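Local coordinates for protein Hia (Haemophilus influenzae, PDB 1S7M) that probably mediates adhesion of the bacterium to host cells as a homotrimeric autotransporter adhesin, this chain being one of its binding domains, at residues Gly54-Gly59 against Leu87-Thr92; Ala61-Leu66 against Ala70-Lys75. One frame throughout, in Å; residues are numbered along the deposited sequence.

In the fold
Following the chain from the N terminus, the path runs through the four-stranded sheet to Gly-54-Gly-59, which carries the short strand 56-57, and then through the loop 61-66 into helix 70-77. Contact 2 closes this small loop on the first turns of the helix. The chain returns along strand 85-86, and contact 1 closes the larger loop when 87-92 meets 54-59. Contact 2 is thus nested inside contact 1, and their centres lie about 8 Å apart. Phe-58 CE2 packs at 3.5 Å on Asn-72 ND2, joining the two-stranded ribbon to the helix within the GIN domain of this trimeric adhesin.

Contact 1: residues Gly54-Gly59 against Leu87-Thr92; sequences GLKKFG and LDEKGT
Lys-56 and Glu-89 reach each other through different torsions. Glu-89 runs its CG anti to the backbone N (chi1 -179°) and stays extended to the carboxylate, whereas Lys-56 keeps CG beside its own N, stretches out, and bends only at the end (chi4 65°), bringing the ammonium group against the acid. The resulting salt bridge places Lys-56 NZ 2.5 Å from Glu-89 OE1, on its syn lone pair; that separation is unusually short and its exact length doubtful, so nothing about the strength of the bridge rests on it. The ammonium group sits near both oxygens, for Lys-56 NZ is also 2.9 Å from Glu-89 OE2.

A water ties the same oxygen to the backbone. It donates to Glu-89 OE1 at 2.6 Å and to Gly-54 O at 2.9 Å, and takes a weak bond from Lys-56 N. Glu-89 OE1 therefore has two donors, the lysine and the water, which would be expected to favour the ionised carboxylate.

Well away from the salt bridge, the leucines make a second, apolar touch: Leu-55 CD1 meets Leu-87 CD2 at 3.8 Å, and the other methyl of Leu-55 lies only slightly farther from the same branch. In the trimer, Val-107 of the second subunit packs on Leu-55, and Arg-111 of that subunit hydrogen-bonds Leu-87 O. The contact lies just past the end of the antiparallel pair 56-57 and 85-86, in which the backbones of Lys-56 and Asn-86 are bonded, where the chain leaves strand 85-86 as a loop, while Phe-58 turns its ring onto helix 70-77.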
loop_
_atom_site.group_PDB
_atom_site.type_symbol
_atom_site.label_atom_id
_atom_site.label_comp_id
_atom_site.label_asym_id
_atom_site.label_seq_id
_atom_site.Cartn_x
_atom_site.Cartn_y
_atom_site.Cartn_z
ATOM N N GLY A 54 0.793 -14.548 -1.280
ATOM C CA GLY A 54 1.883 -15.346 -0.758
ATOM C C GLY A 54 2.668 -14.520 0.263
ATOM O O GLY A 54 3.651 -15.007 0.839
ATOM N N LEU A 55 2.258 -13.265 0.492
ATOM C CA LEU A 55 2.959 -12.427 1.480
ATOM C C LEU A 55 2.561 -12.830 2.894
ATOM O O LEU A 55 1.399 -13.112 3.154
ATOM C CB LEU A 55 2.634 -10.931 1.293
ATOM C CG LEU A 55 3.131 -10.280 -0.019
ATOM C CD1 LEU A 55 2.524 -8.864 -0.173
ATOM C CD2 LEU A 55 4.679 -10.229 -0.020
ATOM N N LYS A 56 3.524 -12.831 3.804
ATOM C CA LYS A 56 3.255 -13.159 5.205
ATOM C C LYS A 56 3.416 -11.869 6.022
ATOM O O LYS A 56 3.922 -10.875 5.523
ATOM C CB LYS A 56 4.277 -14.166 5.753
ATOM C CG LYS A 56 4.314 -15.539 5.096
ATOM C CD LYS A 56 5.477 -16.348 5.706
ATOM C CE LYS A 56 5.673 -17.726 5.067
ATOM N NZ LYS A 56 6.091 -17.656 3.626
ATOM N N LYS A 57 3.000 -11.928 7.283
ATOM C CA LYS A 57 3.142 -10.828 8.220
ATOM C C LYS A 57 4.336 -11.198 9.073
ATOM O O LYS A 57 4.594 -12.379 9.279
ATOM C CB LYS A 57 1.910 -10.737 9.128
ATOM C CG LYS A 57 0.582 -10.470 8.386
ATOM C CD LYS A 57 0.733 -9.314 7.397
ATOM C CE LYS A 57 -0.631 -8.765 6.944
ATOM N NZ LYS A 57 -1.414 -9.778 6.222
ATOM N N PHE A 58 5.062 -10.211 9.581
ATOM C CA PHE A 58 6.183 -10.527 10.454
ATOM C C PHE A 58 5.607 -11.178 11.717
ATOM O O PHE A 58 4.593 -10.710 12.274
ATOM C CB PHE A 58 6.968 -9.268 10.842
ATOM C CG PHE A 58 7.865 -8.740 9.748
ATOM C CD1 PHE A 58 7.571 -7.537 9.101
ATOM C CD2 PHE A 58 9.008 -9.434 9.372
ATOM C CE1 PHE A 58 8.399 -7.033 8.101
ATOM C CE2 PHE A 58 9.853 -8.936 8.367
ATOM C CZ PHE A 58 9.547 -7.727 7.727
ATOM N N GLY A 59 6.253 -12.248 12.167
ATOM C CA GLY A 59 5.777 -12.928 13.349
ATOM C C GLY A 59 4.973 -14.166 13.004
ATOM O O GLY A 59 4.599 -14.927 13.896
ATOM N N LEU A 87 7.460 -7.794 3.173
ATOM C CA LEU A 87 7.614 -7.743 1.726
ATOM C C LEU A 87 8.910 -8.309 1.210
ATOM O O LEU A 87 9.105 -8.367 0.003
ATOM C CB LEU A 87 7.513 -6.292 1.223
ATOM C CG LEU A 87 6.187 -5.577 1.512
ATOM C CD1 LEU A 87 6.295 -4.109 1.147
ATOM C CD2 LEU A 87 5.077 -6.259 0.721
ATOM N N ASP A 88 9.799 -8.725 2.106
ATOM C CA ASP A 88 11.109 -9.197 1.660
ATOM C C ASP A 88 11.494 -10.644 2.005
ATOM O O ASP A 88 12.684 -10.960 2.067
ATOM C CB ASP A 88 12.199 -8.260 2.212
ATOM C CG ASP A 88 11.900 -6.781 1.960
ATOM O OD1 ASP A 88 11.575 -6.421 0.808
ATOM O OD2 ASP A 88 12.010 -5.976 2.915
ATOM N N GLU A 89 10.521 -11.523 2.230
ATOM C CA GLU A 89 10.868 -12.907 2.538
ATOM C C GLU A 89 11.619 -13.564 1.365
ATOM O O GLU A 89 11.197 -13.488 0.209
ATOM C CB GLU A 89 9.622 -13.735 2.884
ATOM C CG GLU A 89 9.947 -15.214 3.236
ATOM C CD GLU A 89 8.713 -16.028 3.618
ATOM O OE1 GLU A 89 7.608 -15.726 3.110
ATOM O OE2 GLU A 89 8.845 -16.989 4.416
ATOM N N LYS A 90 12.736 -14.216 1.675
ATOM C CA LYS A 90 13.544 -14.884 0.657
ATOM C C LYS A 90 13.371 -16.407 0.653
ATOM O O LYS A 90 13.109 -17.021 1.686
ATOM C CB LYS A 90 15.021 -14.530 0.851
ATOM C CG LYS A 90 15.340 -13.051 0.650
ATOM C CD LYS A 90 15.002 -12.597 -0.777
ATOM C CE LYS A 90 15.264 -11.094 -0.987
ATOM N NZ LYS A 90 14.409 -10.225 -0.088
ATOM N N GLY A 91 13.515 -17.002 -0.531
ATOM C CA GLY A 91 13.369 -18.439 -0.690
ATOM C C GLY A 91 14.617 -19.258 -0.389
ATOM O O GLY A 91 15.599 -18.747 0.150
ATOM N N THR A 92 14.579 -20.531 -0.770
ATOM C CA THR A 92 15.680 -21.464 -0.522
ATOM C C THR A 92 17.046 -21.005 -0.969
ATOM O O THR A 92 18.044 -21.326 -0.326
ATOM C CB THR A 92 15.417 -22.831 -1.174
ATOM O OG1 THR A 92 14.175 -23.351 -0.692
ATOM C CG2 THR A 92 16.539 -23.820 -0.817
HETATM O O HOH W 1 6.079 -13.946 1.900
#

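Contact 2: residues Ala61-Leu66 against Ala70-Lys75; sequences ANFDPL and ADNLTK
Asn-72 OD1 is met by two groups: the side-chain amide of Asn-86, which hydrogen-bonds to it, and the ring of Phe-63, whose edge faces it. The oxygen lies in the plane of that ring, 3.4 Å from Phe-63 CE1 and a little farther from CZ, so it touches C-H edges and not the pi face. Ring and amide planes are inclined by 37°.

Phe-63 gets there with CG anti to its backbone N (chi1 177°), which sends the ring across to the helix. On the far side of CZ from CE1, Phe-63 CE2 packs 3.6 Å from Leu-73 CD1, which approaches the ring obliquely. That same methyl reaches the proline, with Leu-73 CD1 4.0 Å from Pro-65 CB, so a single leucine branch spans both loop residues. Ser-68 lies against Phe-63 and Leu-73 from the connecting residues, and Ser-69 OG is hydrogen-bonded to Asn-72 N in the first turn of the helix.

The loop also has internal order: Leu-66 N donates to Asp-64 OD2 at 2.8 Å, approaching from above the carboxylate plane. This is an Asx turn, in the loop that leads into helix 70-77 in the GIN domain.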
loop_
_atom_site.group_PDB
_atom_site.type_symbol
_atom_site.label_atom_id
_atom_site.label_comp_id
_atom_site.label_asym_id
_atom_site.label_seq_id
_atom_site.Cartn_x
_atom_site.Cartn_y
_atom_site.Cartn_z
ATOM N N ALA A 61 4.111 -17.958 11.475
ATOM C CA ALA A 61 4.781 -19.252 11.564
ATOM C C ALA A 61 5.222 -19.654 10.163
ATOM O O ALA A 61 4.832 -19.032 9.172
ATOM C CB ALA A 61 3.825 -20.289 12.121
ATOM N N ASN A 62 6.044 -20.684 10.077
ATOM C CA ASN A 62 6.516 -21.161 8.787
ATOM C C ASN A 62 7.557 -20.243 8.187
ATOM O O ASN A 62 7.842 -20.305 6.990
ATOM C CB ASN A 62 5.343 -21.328 7.820
ATOM C CG ASN A 62 4.224 -22.175 8.407
ATOM O OD1 ASN A 62 4.398 -23.380 8.668
ATOM N ND2 ASN A 62 3.067 -21.549 8.632
ATOM N N PHE A 63 8.119 -19.375 9.015
ATOM C CA PHE A 63 9.174 -18.490 8.552
ATOM C C PHE A 63 10.418 -19.316 8.788
ATOM O O PHE A 63 10.613 -19.863 9.875
ATOM C CB PHE A 63 9.246 -17.210 9.396
ATOM C CG PHE A 63 10.376 -16.274 9.004
ATOM C CD1 PHE A 63 10.188 -15.293 8.032
ATOM C CD2 PHE A 63 11.620 -16.367 9.624
ATOM C CE1 PHE A 63 11.222 -14.411 7.686
ATOM C CE2 PHE A 63 12.655 -15.497 9.287
ATOM C CZ PHE A 63 12.457 -14.512 8.315
ATOM N N ASP A 64 11.260 -19.419 7.778
ATOM C CA ASP A 64 12.466 -20.182 7.941
ATOM C C ASP A 64 13.605 -19.226 8.203
ATOM O O ASP A 64 14.017 -18.496 7.324
ATOM C CB ASP A 64 12.740 -21.021 6.687
ATOM C CG ASP A 64 14.045 -21.799 6.777
ATOM O OD1 ASP A 64 14.340 -22.585 5.852
ATOM O OD2 ASP A 64 14.787 -21.611 7.768
ATOM N N PRO A 65 14.141 -19.231 9.431
ATOM C CA PRO A 65 15.252 -18.356 9.826
ATOM C C PRO A 65 16.557 -18.553 9.060
ATOM O O PRO A 65 17.363 -17.634 8.984
ATOM C CB PRO A 65 15.443 -18.677 11.311
ATOM C CG PRO A 65 14.096 -19.120 11.752
ATOM C CD PRO A 65 13.635 -19.986 10.589
ATOM N N LEU A 66 16.767 -19.733 8.484
ATOM C CA LEU A 66 18.034 -20.009 7.801
ATOM C C LEU A 66 18.217 -19.500 6.380
ATOM O O LEU A 66 19.324 -19.525 5.850
ATOM C CB LEU A 66 18.335 -21.515 7.869
ATOM C CG LEU A 66 18.700 -21.924 9.302
ATOM C CD1 LEU A 66 18.636 -23.452 9.513
ATOM C CD2 LEU A 66 20.099 -21.385 9.579
ATOM N N ALA A 70 19.738 -10.779 7.977
ATOM C CA ALA A 70 19.710 -10.323 9.367
ATOM C C ALA A 70 18.540 -9.349 9.614
ATOM O O ALA A 70 17.831 -9.443 10.619
ATOM C CB ALA A 70 21.049 -9.648 9.727
ATOM N N ASP A 71 18.338 -8.419 8.689
ATOM C CA ASP A 71 17.244 -7.472 8.835
ATOM C C ASP A 71 15.873 -8.154 8.851
ATOM O O ASP A 71 15.025 -7.852 9.708
ATOM C CB ASP A 71 17.275 -6.437 7.713
ATOM C CG ASP A 71 16.220 -5.351 7.915
ATOM O OD1 ASP A 71 15.109 -5.461 7.355
ATOM O OD2 ASP A 71 16.503 -4.406 8.676
ATOM N N ASN A 72 15.643 -9.080 7.923
ATOM C CA ASN A 72 14.339 -9.737 7.875
ATOM C C ASN A 72 14.089 -10.561 9.122
ATOM O O ASN A 72 12.986 -10.550 9.667
ATOM C CB ASN A 72 14.193 -10.625 6.627
ATOM C CG ASN A 72 12.767 -10.635 6.082
ATOM O OD1 ASN A 72 12.146 -11.693 5.893
ATOM N ND2 ASN A 72 12.232 -9.432 5.826
ATOM N N LEU A 73 15.108 -11.273 9.591
ATOM C CA LEU A 73 14.957 -12.106 10.793
ATOM C C LEU A 73 14.710 -11.273 12.067
ATOM O O LEU A 73 13.900 -11.644 12.912
ATOM C CB LEU A 73 16.203 -12.998 10.984
ATOM C CG LEU A 73 16.157 -13.983 12.164
ATOM C CD1 LEU A 73 14.904 -14.834 12.079
ATOM C CD2 LEU A 73 17.413 -14.894 12.147
ATOM N N THR A 74 15.424 -10.157 12.195
ATOM C CA THR A 74 15.290 -9.275 13.345
ATOM C C THR A 74 13.835 -8.813 13.458
ATOM O O THR A 74 13.221 -8.870 14.532
ATOM C CB THR A 74 16.174 -8.027 13.182
ATOM O OG1 THR A 74 17.546 -8.417 13.149
ATOM C CG2 THR A 74 15.980 -7.061 14.330
ATOM N N LYS A 75 13.293 -8.368 12.326
ATOM C CA LYS A 75 11.929 -7.882 12.291
ATOM C C LYS A 75 10.982 -9.033 12.586
ATOM O O LYS A 75 9.986 -8.850 13.300
ATOM C CB LYS A 75 11.645 -7.221 10.928
ATOM C CG LYS A 75 12.357 -5.861 10.781
ATOM C CD LYS A 75 12.328 -5.303 9.365
ATOM C CE LYS A 75 12.942 -3.901 9.362
ATOM N NZ LYS A 75 13.251 -3.413 7.986
#